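Long-range contacts in polyhedrin (Uranotaenia sapphirina cypovirus, PDB 4ZQX), which forms the crystalline polyhedra that enclose cypovirus particles, and binds ATP: residues K100-Y105 / V165-R170; A33-G38 / L60-D65; G53-S58 / V172-I177; A115-R120 / S143-K148. All blocks are in the same frame, centred on the assembly; numbering follows the deposited sequence.

All four contacts rest on two antiparallel sheets packed together. Contacts 2 and 3 are buried, contacts 1 and 4 partly so. Contact 1 joins neighbouring strands of the six-stranded sheet, and contact 2 follows one of its strands into the turn beyond, where an aromatic pair replaces backbone pairing. Contact 3 lies deepest, about 9 Å from the centre of the chain to its own centre, and pairs two strands of the three-stranded sheet; contact 4 lays a loop along the remaining strand of that sheet and is partly mediated by water. Contacts 1 and 3 meet through Leu102, Phe104, Ile174 and Val176 between the sheets. Contacts 2 and 4 stay about 7 Å apart at their nearest atoms.

Contact 1. Residues K100-Y105 / V165-R170; sequences KKLSFY and VELDGR
Lys100 and Leu167 are joined by a backbone bond of unusual shape: Leu167 N reaches Lys100 O at 3.0 Å, but from above the carbonyl plane, 42° out of it. The distortion falls at the start of strand 101-107 in the six-stranded antiparallel sheet, where a classic beta bulge sets both Lys100 and Lys101 opposite Glu34 of strand 27-34. Regular pairing with strand 160-166 resumes one residue later. Lys101 and Glu166 form a non-hydrogen-bonded pair, followed by the hydrogen-bonded pair of Leu102 and Val165. There Leu102 N donates to Val165 O at 2.9 Å and Val165 N returns a bond to Leu102 O at 3.0 Å, both nearly along the C=O axis.

The two faces illustrate how one strand pair serves two environments. On the face of Lys101 and Glu166 the side chains touch backbone oxygens through their methylenes: Lys101 CG lies 3.8 Å from Val165 O, and Glu166 CG lies 3.7 Å from Lys100 O. The opposite face is hydrophobic and turns toward Ile174 and Val176 of the second sheet. Leu102 CD1 approaches Leu167 CD1 at 4.2 Å, carrying the apolar surface past the end of strand 160-166. Val165 holds CG1 between its backbone N and carbonyl carbon (chi1 66°), which brings that methyl alongside Leu102 CB at 3.9 Å. The same CG1 also meets the Phe104 ring at its edge, near the ring plane, 4.3 Å from Phe104 CE1.

Contact 2. Residues A33-G38 / L60-D65; sequences AEYPEG and LMWDID
Tyr35 is gripped at both its hydroxyl and its ring by residues 60-62. Its OH donates a 2.7 Å hydrogen bond to Leu60 O. This oxygen lies in the plane of the phenol ring, at its edge, whereas the hydroxyl stands well above the carbonyl plane, 54° out of it. One face of the ring is covered by Trp62: its CB sits 3.7 Å from the Tyr35 centroid and almost on the ring normal, a CH-pi contact. With Trp62 CG anti to the backbone N (chi1 178°), the indole then swings past the tyrosine, an edge turned to the phenol face with the planes at 54°. Trp62 CE3 closes against Tyr35 CE2 at 3.7 Å. Nearer the strand the packing between the segments is lighter, with one methyl contact of 4.2 Å between Ala33 CB and Leu60 CD2.

Tyr35 owes its place to a beta hairpin: it follows strand 27-34 and opens the type I turn that leads through Gly38 into strand 40-47. Gly38 N closes the turn on Tyr35 O at 2.9 Å. Whereas the tyrosine faces inward, Pro36 and Glu37, at the corners of the turn, are exposed and do not reach 60-65; Pro36 packs instead beside Lys100.

Beyond the pair, Trp62 also meets the ring of Trp210, and Asp63 forms a salt bridge with Lys41 of the hairpin's second strand. Ile64 CG1 lies 3.6 Å above the plane of the indole, offset toward its rim.

Contact 3. Residues G53-S58 / V172-I177; sequences GVIKSS and VSIAVI
The three-stranded antiparallel sheet is held on one side by the pairing of Gly53 and Ile55, in strand 50-55, with Val176 and Ile174 in the central strand, 173-179. Each is a hydrogen-bonded pair with reciprocal bonds. Gly53 N reaches Val176 O at 2.9 Å. Ile174 N reaches Ile55 O at 3.0 Å. The axes of the short segments 53-55 and 173-177 approach to 4.7 Å at 173°, almost exactly antiparallel. Gly53 sets only backbone beside Val176, whose CB rests 3.8 Å from Gly53 O.

One face of this sheet looks into the hydrophobic interior between the protein's two sheets. There Ile55 and Ile174 lie side by side and point the same way. Both place CG1 anti to the carbonyl carbon (chi1 -55° and -61°), and their CD1 methyls meet at 4.1 Å; Leu60 packs on both. The other face, with Val54 and Ala175, packs on Thr203 of the third subunit.

Where strand 50-55 gives way to helix 57-60, serines replace the apolar pairs. Ser173 CB presses to 3.4 Å from Ile55 O, and Ser57 CB comes equally near to Val172 O. Their hydroxyls bond elsewhere, Ser173 OG to Gly121 O and Ser57 OG to Pro122 O. Lys56 NZ forms salt bridges with Glu72 of its own chain and with Glu206 of the third subunit.

Contact 4. Residues A115-R120 / S143-K148; sequences ASIDIR and SYKRNK
Ile117 and Ser143 meet through one nearly straight backbone bond, Ile117 N to Ser143 O, at 2.9 Å and 166°. It docks the loop before strand 150-152 onto strand 116-120, an outer strand of the three-stranded antiparallel sheet whose other side pairs with strand 173-179. Ser143 fits closely here: its CB lies 3.3 Å from Ile117 O, and its OG packs 3.4 Å from Ser116 CB.

Two waters extend the link. One donates to Ala115 O at 2.6 Å and accepts from Arg146 N, linking the residue just before the strand to the loop. The second donates to Ile117 O at 2.9 Å and accepts from Lys145 NZ at the same distance. The bend of Lys145 at chi2 (-49°) folds its chain back over the strand toward this water, and Cys142 O holds the ammonium as well.

Farther out, Ser143 OG is fixed by Pro140 O, while Ile117 packs on Phe104 of the facing sheet. Asp118, whose CB lies beside Ser143 CB, forms a salt bridge with Arg120, which also pairs with Asp136: Arg120 NH1 meets Asp118 OD2 on its syn side at 2.8 Å, 28° out of the carboxylate plane.

Contact 1. Residues K100-Y105 / V165-R170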
loop_
_atom_site.group_PDB
_atom_site.type_symbol
_atom_site.label_atom_id
_atom_site.label_comp_id
_atom_site.label_asym_id
_atom_site.label_seq_id
_atom_site.Cartn_x
_atom_site.Cartn_y
_atom_site.Cartn_z
ATOM N N LYS A 100 16.765 18.817 -4.673
ATOM C CA LYS A 100 18.193 19.069 -4.587
ATOM C C LYS A 100 18.824 18.189 -3.534
ATOM O O LYS A 100 19.962 17.759 -3.681
ATOM C CB LYS A 100 18.455 20.503 -4.149
ATOM C CG LYS A 100 18.324 21.546 -5.213
ATOM C CD LYS A 100 18.982 22.837 -4.734
ATOM C CE LYS A 100 20.483 22.878 -5.067
ATOM N NZ LYS A 100 20.757 22.912 -6.550
ATOM N N LYS A 101 18.082 17.967 -2.451
ATOM C CA LYS A 101 18.599 17.308 -1.265
ATOM C C LYS A 101 17.507 16.448 -0.640
ATOM O O LYS A 101 16.336 16.825 -0.651
ATOM C CB LYS A 101 19.039 18.376 -0.261
ATOM C CG LYS A 101 19.445 17.831 1.098
ATOM C CD LYS A 101 20.152 18.885 1.975
ATOM C CE LYS A 101 19.183 19.928 2.510
ATOM N NZ LYS A 101 19.816 20.826 3.535
ATOM N N LEU A 102 17.903 15.302 -0.085
ATOM C CA LEU A 102 17.015 14.479 0.733
ATOM C C LEU A 102 17.608 14.318 2.117
ATOM O O LEU A 102 18.820 14.121 2.253
ATOM C CB LEU A 102 16.821 13.100 0.122
ATOM C CG LEU A 102 16.179 13.027 -1.255
ATOM C CD1 LEU A 102 16.233 11.613 -1.803
ATOM C CD2 LEU A 102 14.760 13.499 -1.165
ATOM N N SER A 103 16.749 14.432 3.129
ATOM C CA SER A 103 17.111 14.250 4.523
ATOM C C SER A 103 16.245 13.149 5.098
ATOM O O SER A 103 15.032 13.165 4.920
ATOM C CB SER A 103 16.834 15.537 5.299
ATOM O OG SER A 103 17.532 16.618 4.734
ATOM N N PHE A 104 16.876 12.222 5.812
ATOM C CA PHE A 104 16.204 11.081 6.412
ATOM C C PHE A 104 16.371 11.172 7.920
ATOM O O PHE A 104 17.483 11.072 8.415
ATOM C CB PHE A 104 16.821 9.762 5.917
ATOM C CG PHE A 104 16.670 9.537 4.445
ATOM C CD1 PHE A 104 17.538 10.128 3.547
ATOM C CD2 PHE A 104 15.654 8.740 3.958
ATOM C CE1 PHE A 104 17.389 9.929 2.198
ATOM C CE2 PHE A 104 15.507 8.544 2.616
ATOM C CZ PHE A 104 16.377 9.144 1.733
ATOM N N TYR A 105 15.263 11.352 8.636
ATOM C CA TYR A 105 15.271 11.479 10.089
ATOM C C TYR A 105 14.668 10.228 10.720
ATOM O O TYR A 105 13.528 9.896 10.436
ATOM C CB TYR A 105 14.483 12.726 10.495
ATOM C CG TYR A 105 15.197 13.995 10.099
ATOM C CD1 TYR A 105 16.276 14.455 10.839
ATOM C CD2 TYR A 105 14.822 14.715 8.971
ATOM C CE1 TYR A 105 16.962 15.597 10.480
ATOM C CE2 TYR A 105 15.487 15.878 8.620
ATOM C CZ TYR A 105 16.569 16.307 9.378
ATOM O OH TYR A 105 17.280 17.454 9.064
ATOM N N VAL A 165 21.672 13.289 1.613
ATOM C CA VAL A 165 22.222 13.047 0.290
ATOM C C VAL A 165 21.810 14.162 -0.663
ATOM O O VAL A 165 20.690 14.641 -0.639
ATOM C CB VAL A 165 21.814 11.646 -0.284
ATOM C CG1 VAL A 165 20.314 11.550 -0.537
ATOM C CG2 VAL A 165 22.572 11.355 -1.573
ATOM N N GLU A 166 22.763 14.576 -1.483
ATOM C CA GLU A 166 22.544 15.553 -2.534
ATOM C C GLU A 166 22.288 14.797 -3.830
ATOM O O GLU A 166 23.031 13.878 -4.177
ATOM C CB GLU A 166 23.801 16.427 -2.665
ATOM C CG GLU A 166 23.671 17.590 -3.583
ATOM C CD GLU A 166 24.933 18.452 -3.614
ATOM O OE1 GLU A 166 25.947 18.108 -2.966
ATOM O OE2 GLU A 166 24.902 19.488 -4.292
ATOM N N LEU A 167 21.231 15.173 -4.533
ATOM C CA LEU A 167 20.889 14.553 -5.803
ATOM C C LEU A 167 21.581 15.276 -6.941
ATOM O O LEU A 167 22.111 16.369 -6.756
ATOM C CB LEU A 167 19.371 14.554 -6.011
ATOM C CG LEU A 167 18.590 13.713 -4.995
ATOM C CD1 LEU A 167 17.138 13.585 -5.452
ATOM C CD2 LEU A 167 19.201 12.322 -4.782
ATOM N N ASP A 168 21.562 14.661 -8.119
ATOM C CA ASP A 168 22.329 15.152 -9.265
ATOM C C ASP A 168 21.447 15.446 -10.473
ATOM O O ASP A 168 21.875 15.297 -11.621
ATOM C CB ASP A 168 23.425 14.151 -9.638
ATOM C CG ASP A 168 22.870 12.827 -10.113
ATOM O OD1 ASP A 168 21.645 12.607 -10.001
ATOM O OD2 ASP A 168 23.663 11.994 -10.602
ATOM N N GLY A 169 20.220 15.878 -10.219
ATOM C CA GLY A 169 19.366 16.380 -11.291
ATOM C C GLY A 169 18.604 15.313 -12.046
ATOM O O GLY A 169 18.097 15.567 -13.135
ATOM N N ARG A 170 18.515 14.124 -11.458
ATOM C CA ARG A 170 17.802 13.016 -12.077
ATOM C C ARG A 170 16.782 12.476 -11.081
ATOM O O ARG A 170 17.075 12.371 -9.902
ATOM C CB ARG A 170 18.806 11.937 -12.499
ATOM C CG ARG A 170 18.222 10.635 -13.029
ATOM C CD ARG A 170 19.348 9.648 -13.337
ATOM N NE ARG A 170 18.855 8.378 -13.869
ATOM C CZ ARG A 170 18.479 8.195 -15.132
ATOM N NH1 ARG A 170 18.534 9.203 -15.990
ATOM N NH2 ARG A 170 18.049 7.004 -15.534
#

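Contact 2. Residues A33-G38 / L60-D65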
loop_
_atom_site.group_PDB
_atom_site.type_symbol
_atom_site.label_atom_id
_atom_site.label_comp_id
_atom_site.label_asym_id
_atom_site.label_seq_id
_atom_site.Cartn_x
_atom_site.Cartn_y
_atom_site.Cartn_z
ATOM N N ALA A 33 12.199 16.108 1.384
ATOM C CA ALA A 33 12.751 16.520 0.099
ATOM C C ALA A 33 12.731 18.043 0.025
ATOM O O ALA A 33 11.713 18.654 0.297
ATOM C CB ALA A 33 11.920 15.930 -1.053
ATOM N N GLU A 34 13.857 18.643 -0.336
ATOM C CA GLU A 34 13.951 20.095 -0.493
ATOM C C GLU A 34 14.258 20.392 -1.964
ATOM O O GLU A 34 15.111 19.748 -2.572
ATOM C CB GLU A 34 15.024 20.688 0.440
ATOM C CG GLU A 34 15.076 22.235 0.405
ATOM C CD GLU A 34 15.993 22.882 1.456
ATOM O OE1 GLU A 34 16.522 23.980 1.165
ATOM O OE2 GLU A 34 16.173 22.330 2.569
ATOM N N TYR A 35 13.549 21.368 -2.522
ATOM C CA TYR A 35 13.615 21.680 -3.947
ATOM C C TYR A 35 14.342 23.013 -4.175
ATOM O O TYR A 35 14.622 23.743 -3.225
ATOM C CB TYR A 35 12.181 21.684 -4.508
ATOM C CG TYR A 35 11.492 20.358 -4.261
ATOM C CD1 TYR A 35 11.598 19.313 -5.173
ATOM C CD2 TYR A 35 10.767 20.130 -3.100
ATOM C CE1 TYR A 35 10.979 18.098 -4.955
ATOM C CE2 TYR A 35 10.143 18.916 -2.869
ATOM C CZ TYR A 35 10.259 17.902 -3.790
ATOM O OH TYR A 35 9.643 16.697 -3.561
ATOM N N PRO A 36 14.668 23.325 -5.432
ATOM C CA PRO A 36 15.503 24.503 -5.699
ATOM C C PRO A 36 14.991 25.850 -5.136
ATOM O O PRO A 36 15.837 26.628 -4.681
ATOM C CB PRO A 36 15.599 24.522 -7.229
ATOM C CG PRO A 36 15.502 23.092 -7.617
ATOM C CD PRO A 36 14.530 22.468 -6.627
ATOM N N GLU A 37 13.680 26.114 -5.133
ATOM C CA GLU A 37 13.164 27.379 -4.585
ATOM C C GLU A 37 12.904 27.296 -3.079
ATOM O O GLU A 37 12.353 28.232 -2.475
ATOM C CB GLU A 37 11.920 27.838 -5.369
ATOM C CG GLU A 37 12.304 28.349 -6.757
ATOM C CD GLU A 37 11.159 28.928 -7.564
ATOM O OE1 GLU A 37 9.982 28.645 -7.246
ATOM O OE2 GLU A 37 11.454 29.665 -8.548
ATOM N N GLY A 38 13.340 26.196 -2.465
ATOM C CA GLY A 38 13.345 26.068 -1.005
ATOM C C GLY A 38 12.119 25.410 -0.412
ATOM O O GLY A 38 12.012 25.232 0.811
ATOM N N LEU A 60 7.938 11.915 -5.498
ATOM C CA LEU A 60 9.070 12.707 -5.023
ATOM C C LEU A 60 9.254 13.994 -5.799
ATOM O O LEU A 60 10.070 14.828 -5.420
ATOM C CB LEU A 60 10.372 11.903 -5.122
ATOM C CG LEU A 60 10.937 11.220 -3.882
ATOM C CD1 LEU A 60 12.300 10.628 -4.224
ATOM C CD2 LEU A 60 11.034 12.165 -2.694
ATOM N N MET A 61 8.521 14.165 -6.893
ATOM C CA MET A 61 8.584 15.419 -7.635
ATOM C C MET A 61 7.832 16.498 -6.861
ATOM O O MET A 61 6.862 16.200 -6.172
ATOM C CB MET A 61 7.938 15.251 -9.011
ATOM C CG MET A 61 8.530 14.147 -9.852
ATOM S SD MET A 61 10.139 14.588 -10.500
ATOM C CE MET A 61 9.612 15.510 -11.931
ATOM N N TRP A 62 8.273 17.746 -6.961
ATOM C CA TRP A 62 7.448 18.840 -6.484
ATOM C C TRP A 62 6.286 18.949 -7.451
ATOM O O TRP A 62 6.477 19.202 -8.644
ATOM C CB TRP A 62 8.223 20.154 -6.410
ATOM C CG TRP A 62 7.365 21.268 -5.958
ATOM C CD1 TRP A 62 6.873 22.282 -6.715
ATOM C CD2 TRP A 62 6.860 21.467 -4.633
ATOM N NE1 TRP A 62 6.093 23.114 -5.941
ATOM C CE2 TRP A 62 6.077 22.638 -4.657
ATOM C CE3 TRP A 62 7.006 20.775 -3.423
ATOM C CZ2 TRP A 62 5.428 23.127 -3.520
ATOM C CZ3 TRP A 62 6.374 21.269 -2.295
ATOM C CH2 TRP A 62 5.598 22.432 -2.351
ATOM N N ASP A 63 5.081 18.749 -6.934
ATOM C CA ASP A 63 3.912 18.487 -7.781
ATOM C C ASP A 63 2.822 19.560 -7.760
ATOM O O ASP A 63 1.667 19.300 -8.118
ATOM C CB ASP A 63 3.345 17.104 -7.434
ATOM C CG ASP A 63 3.085 16.914 -5.955
ATOM O OD1 ASP A 63 3.595 17.683 -5.123
ATOM O OD2 ASP A 63 2.362 15.962 -5.628
ATOM N N ILE A 64 3.208 20.777 -7.403
ATOM C CA ILE A 64 2.269 21.894 -7.341
ATOM C C ILE A 64 2.551 22.848 -8.487
ATOM O O ILE A 64 3.699 23.263 -8.697
ATOM C CB ILE A 64 2.381 22.623 -5.990
ATOM C CG1 ILE A 64 2.333 21.607 -4.843
ATOM C CG2 ILE A 64 1.280 23.674 -5.831
ATOM C CD1 ILE A 64 1.139 20.640 -4.877
ATOM N N ASP A 65 1.496 23.203 -9.218
ATOM C CA ASP A 65 1.601 24.080 -10.376
ATOM C C ASP A 65 0.490 25.106 -10.279
ATOM O O ASP A 65 -0.689 24.773 -10.410
ATOM C CB ASP A 65 1.486 23.271 -11.676
ATOM C CG ASP A 65 1.711 24.113 -12.922
ATOM O OD1 ASP A 65 2.437 25.132 -12.857
ATOM O OD2 ASP A 65 1.155 23.734 -13.975
#

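Contact 3. Residues G53-S58 / V172-I177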
loop_
_atom_site.group_PDB
_atom_site.type_symbol
_atom_site.label_atom_id
_atom_site.label_comp_id
_atom_site.label_asym_id
_atom_site.label_seq_id
_atom_site.Cartn_x
_atom_site.Cartn_y
_atom_site.Cartn_z
ATOM N N GLY A 53 9.559 2.450 4.193
ATOM C CA GLY A 53 9.344 3.752 3.592
ATOM C C GLY A 53 9.599 3.652 2.102
ATOM O O GLY A 53 10.744 3.621 1.667
ATOM N N VAL A 54 8.524 3.551 1.328
ATOM C CA VAL A 54 8.618 3.269 -0.103
ATOM C C VAL A 54 7.960 4.405 -0.840
ATOM O O VAL A 54 6.766 4.647 -0.656
ATOM C CB VAL A 54 7.894 1.945 -0.460
ATOM C CG1 VAL A 54 7.972 1.675 -1.969
ATOM C CG2 VAL A 54 8.482 0.793 0.360
ATOM N N ILE A 55 8.749 5.099 -1.666
ATOM C CA ILE A 55 8.289 6.282 -2.379
ATOM C C ILE A 55 8.596 6.158 -3.870
ATOM O O ILE A 55 9.743 5.940 -4.263
ATOM C CB ILE A 55 8.952 7.569 -1.825
ATOM C CG1 ILE A 55 8.718 7.684 -0.312
ATOM C CG2 ILE A 55 8.393 8.802 -2.539
ATOM C CD1 ILE A 55 9.389 8.878 0.355
ATOM N N LYS A 56 7.558 6.307 -4.690
ATOM C CA LYS A 56 7.695 6.292 -6.138
ATOM C C LYS A 56 8.360 7.574 -6.622
ATOM O O LYS A 56 8.274 8.629 -5.982
ATOM C CB LYS A 56 6.310 6.181 -6.779
ATOM C CG LYS A 56 5.583 4.890 -6.419
ATOM C CD LYS A 56 4.098 4.911 -6.756
ATOM C CE LYS A 56 3.834 4.974 -8.239
ATOM N NZ LYS A 56 2.378 4.844 -8.544
ATOM N N SER A 57 8.998 7.509 -7.775
ATOM C CA SER A 57 9.622 8.705 -8.322
ATOM C C SER A 57 8.594 9.822 -8.583
ATOM O O SER A 57 8.902 11.001 -8.436
ATOM C CB SER A 57 10.370 8.354 -9.601
ATOM O OG SER A 57 9.477 7.828 -10.561
ATOM N N SER A 58 7.373 9.458 -8.964
ATOM C CA SER A 58 6.318 10.458 -9.212
ATOM C C SER A 58 5.887 11.201 -7.931
ATOM O O SER A 58 5.466 12.357 -7.981
ATOM C CB SER A 58 5.089 9.818 -9.892
ATOM O OG SER A 58 4.475 8.841 -9.068
ATOM N N VAL A 172 14.651 10.040 -8.793
ATOM C CA VAL A 172 14.950 8.792 -8.104
ATOM C C VAL A 172 13.687 8.286 -7.414
ATOM O O VAL A 172 12.710 9.029 -7.281
ATOM C CB VAL A 172 16.063 9.000 -7.052
ATOM C CG1 VAL A 172 17.328 9.476 -7.731
ATOM C CG2 VAL A 172 15.611 9.984 -5.986
ATOM N N SER A 173 13.722 7.020 -6.992
ATOM C CA SER A 173 12.711 6.441 -6.102
ATOM C C SER A 173 13.428 5.974 -4.836
ATOM O O SER A 173 14.658 5.909 -4.811
ATOM C CB SER A 173 11.981 5.285 -6.776
ATOM O OG SER A 173 12.889 4.281 -7.200
ATOM N N ILE A 174 12.672 5.681 -3.782
ATOM C CA ILE A 174 13.267 5.426 -2.473
ATOM C C ILE A 174 12.720 4.172 -1.828
ATOM O O ILE A 174 11.506 3.936 -1.830
ATOM C CB ILE A 174 12.986 6.597 -1.495
ATOM C CG1 ILE A 174 13.588 7.901 -2.014
ATOM C CG2 ILE A 174 13.545 6.284 -0.121
ATOM C CD1 ILE A 174 13.242 9.109 -1.139
ATOM N N ALA A 175 13.618 3.376 -1.262
ATOM C CA ALA A 175 13.223 2.263 -0.399
ATOM C C ALA A 175 14.041 2.292 0.883
ATOM O O ALA A 175 15.257 2.129 0.852
ATOM C CB ALA A 175 13.418 0.942 -1.105
ATOM N N VAL A 176 13.350 2.507 1.993
ATOM C CA VAL A 176 13.963 2.560 3.309
ATOM C C VAL A 176 13.382 1.419 4.127
ATOM O O VAL A 176 12.161 1.269 4.209
ATOM C CB VAL A 176 13.661 3.904 4.008
ATOM C CG1 VAL A 176 14.327 3.975 5.384
ATOM C CG2 VAL A 176 14.143 5.029 3.167
ATOM N N ILE A 177 14.259 0.604 4.699
ATOM C CA ILE A 177 13.854 -0.490 5.563
ATOM C C ILE A 177 14.492 -0.265 6.922
ATOM O O ILE A 177 15.714 -0.199 7.003
ATOM C CB ILE A 177 14.332 -1.839 4.996
ATOM C CG1 ILE A 177 13.743 -2.051 3.602
ATOM C CG2 ILE A 177 13.894 -2.997 5.910
ATOM C CD1 ILE A 177 14.317 -3.226 2.845
#

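Contact 4. Residues A115-R120 / S143-K148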
loop_
_atom_site.group_PDB
_atom_site.type_symbol
_atom_site.label_atom_id
_atom_site.label_comp_id
_atom_site.label_asym_id
_atom_site.label_seq_id
_atom_site.Cartn_x
_atom_site.Cartn_y
_atom_site.Cartn_z
ATOM N N ALA A 115 19.605 -0.816 9.449
ATOM C CA ALA A 115 18.759 0.149 8.751
ATOM C C ALA A 115 19.346 0.393 7.367
ATOM O O ALA A 115 20.548 0.636 7.241
ATOM C CB ALA A 115 18.658 1.431 9.536
ATOM N N SER A 116 18.516 0.301 6.329
ATOM C CA SER A 116 19.009 0.486 4.964
ATOM C C SER A 116 18.229 1.553 4.217
ATOM O O SER A 116 17.015 1.617 4.298
ATOM C CB SER A 116 18.989 -0.831 4.194
ATOM O OG SER A 116 17.686 -1.353 4.095
ATOM N N ILE A 117 18.960 2.403 3.504
ATOM C CA ILE A 117 18.370 3.464 2.699
ATOM C C ILE A 117 18.883 3.252 1.285
ATOM O O ILE A 117 20.071 3.381 1.028
ATOM C CB ILE A 117 18.767 4.861 3.213
ATOM C CG1 ILE A 117 18.296 5.042 4.662
ATOM C CG2 ILE A 117 18.187 5.957 2.317
ATOM C CD1 ILE A 117 18.846 6.296 5.331
ATOM N N ASP A 118 17.980 2.904 0.384
ATOM C CA ASP A 118 18.344 2.555 -0.979
ATOM C C ASP A 118 17.723 3.577 -1.930
ATOM O O ASP A 118 16.499 3.672 -2.037
ATOM C CB ASP A 118 17.833 1.129 -1.246
ATOM C CG ASP A 118 18.258 0.565 -2.599
ATOM O OD1 ASP A 118 19.162 1.126 -3.265
ATOM O OD2 ASP A 118 17.684 -0.484 -2.972
ATOM N N ILE A 119 18.576 4.355 -2.590
ATOM C CA ILE A 119 18.153 5.310 -3.612
ATOM C C ILE A 119 18.170 4.590 -4.954
ATOM O O ILE A 119 19.249 4.183 -5.433
ATOM C CB ILE A 119 19.085 6.509 -3.667
ATOM C CG1 ILE A 119 19.245 7.130 -2.276
ATOM C CG2 ILE A 119 18.565 7.543 -4.665
ATOM C CD1 ILE A 119 17.967 7.575 -1.634
ATOM N N ARG A 120 16.974 4.422 -5.532
ATOM C CA ARG A 120 16.763 3.568 -6.705
ATOM C C ARG A 120 16.429 4.420 -7.921
ATOM O O ARG A 120 16.256 5.617 -7.798
ATOM C CB ARG A 120 15.646 2.545 -6.441
ATOM C CG ARG A 120 15.919 1.666 -5.210
ATOM C CD ARG A 120 14.779 0.735 -4.882
ATOM N NE ARG A 120 14.587 -0.324 -5.877
ATOM C CZ ARG A 120 15.256 -1.474 -5.900
ATOM N NH1 ARG A 120 16.193 -1.734 -4.989
ATOM N NH2 ARG A 120 14.985 -2.378 -6.838
ATOM N N SER A 143 23.681 0.363 0.978
ATOM C CA SER A 143 22.482 0.956 1.551
ATOM C C SER A 143 22.499 0.955 3.088
ATOM O O SER A 143 21.747 1.697 3.719
ATOM C CB SER A 143 21.220 0.253 1.044
ATOM O OG SER A 143 21.141 -1.080 1.522
ATOM N N TYR A 144 23.351 0.126 3.686
ATOM C CA TYR A 144 23.455 0.063 5.142
ATOM C C TYR A 144 24.402 1.155 5.606
ATOM O O TYR A 144 25.596 1.074 5.356
ATOM C CB TYR A 144 24.003 -1.296 5.596
ATOM C CG TYR A 144 23.123 -2.465 5.238
ATOM C CD1 TYR A 144 21.973 -2.745 5.967
ATOM C CD2 TYR A 144 23.442 -3.293 4.180
ATOM C CE1 TYR A 144 21.171 -3.814 5.650
ATOM C CE2 TYR A 144 22.638 -4.372 3.853
ATOM C CZ TYR A 144 21.502 -4.612 4.579
ATOM O OH TYR A 144 20.712 -5.683 4.252
ATOM N N LYS A 145 23.884 2.186 6.255
ATOM C CA LYS A 145 24.708 3.359 6.535
ATOM C C LYS A 145 25.520 3.217 7.819
ATOM O O LYS A 145 26.643 3.721 7.901
ATOM C CB LYS A 145 23.853 4.633 6.566
ATOM C CG LYS A 145 23.016 4.872 5.313
ATOM C CD LYS A 145 23.828 4.740 4.034
ATOM C CE LYS A 145 23.000 4.956 2.801
ATOM N NZ LYS A 145 23.862 4.817 1.600
ATOM N N ARG A 146 24.961 2.513 8.806
ATOM C CA ARG A 146 25.647 2.255 10.075
ATOM C C ARG A 146 26.276 3.524 10.683
ATOM O O ARG A 146 25.542 4.454 11.023
ATOM C CB ARG A 146 26.643 1.086 9.932
ATOM C CG ARG A 146 25.996 -0.168 9.351
ATOM C CD ARG A 146 26.874 -1.394 9.526
ATOM N NE ARG A 146 26.573 -2.382 8.494
ATOM C CZ ARG A 146 27.123 -2.369 7.281
ATOM N NH1 ARG A 146 28.037 -1.448 6.962
ATOM N NH2 ARG A 146 26.773 -3.273 6.386
ATOM N N ASN A 147 27.601 3.584 10.826
ATOM C CA ASN A 147 28.215 4.748 11.474
ATOM C C ASN A 147 28.293 6.008 10.598
ATOM O O ASN A 147 28.804 7.040 11.031
ATOM C CB ASN A 147 29.584 4.389 12.068
ATOM C CG ASN A 147 29.449 3.615 13.342
ATOM O OD1 ASN A 147 29.186 4.187 14.409
ATOM N ND2 ASN A 147 29.572 2.307 13.241
ATOM N N LYS A 148 27.749 5.929 9.390
ATOM C CA LYS A 148 27.620 7.093 8.533
ATOM C C LYS A 148 26.330 7.881 8.843
ATOM O O LYS A 148 26.138 8.979 8.317
ATOM C CB LYS A 148 27.712 6.698 7.058
ATOM C CG LYS A 148 29.100 6.230 6.657
ATOM C CD LYS A 148 29.187 5.723 5.232
ATOM C CE LYS A 148 30.645 5.476 4.864
ATOM N NZ LYS A 148 30.786 4.733 3.592
HETATM O O HOH W 1 22.588 0.929 8.779
HETATM O O HOH W 2 22.047 4.584 -0.692
#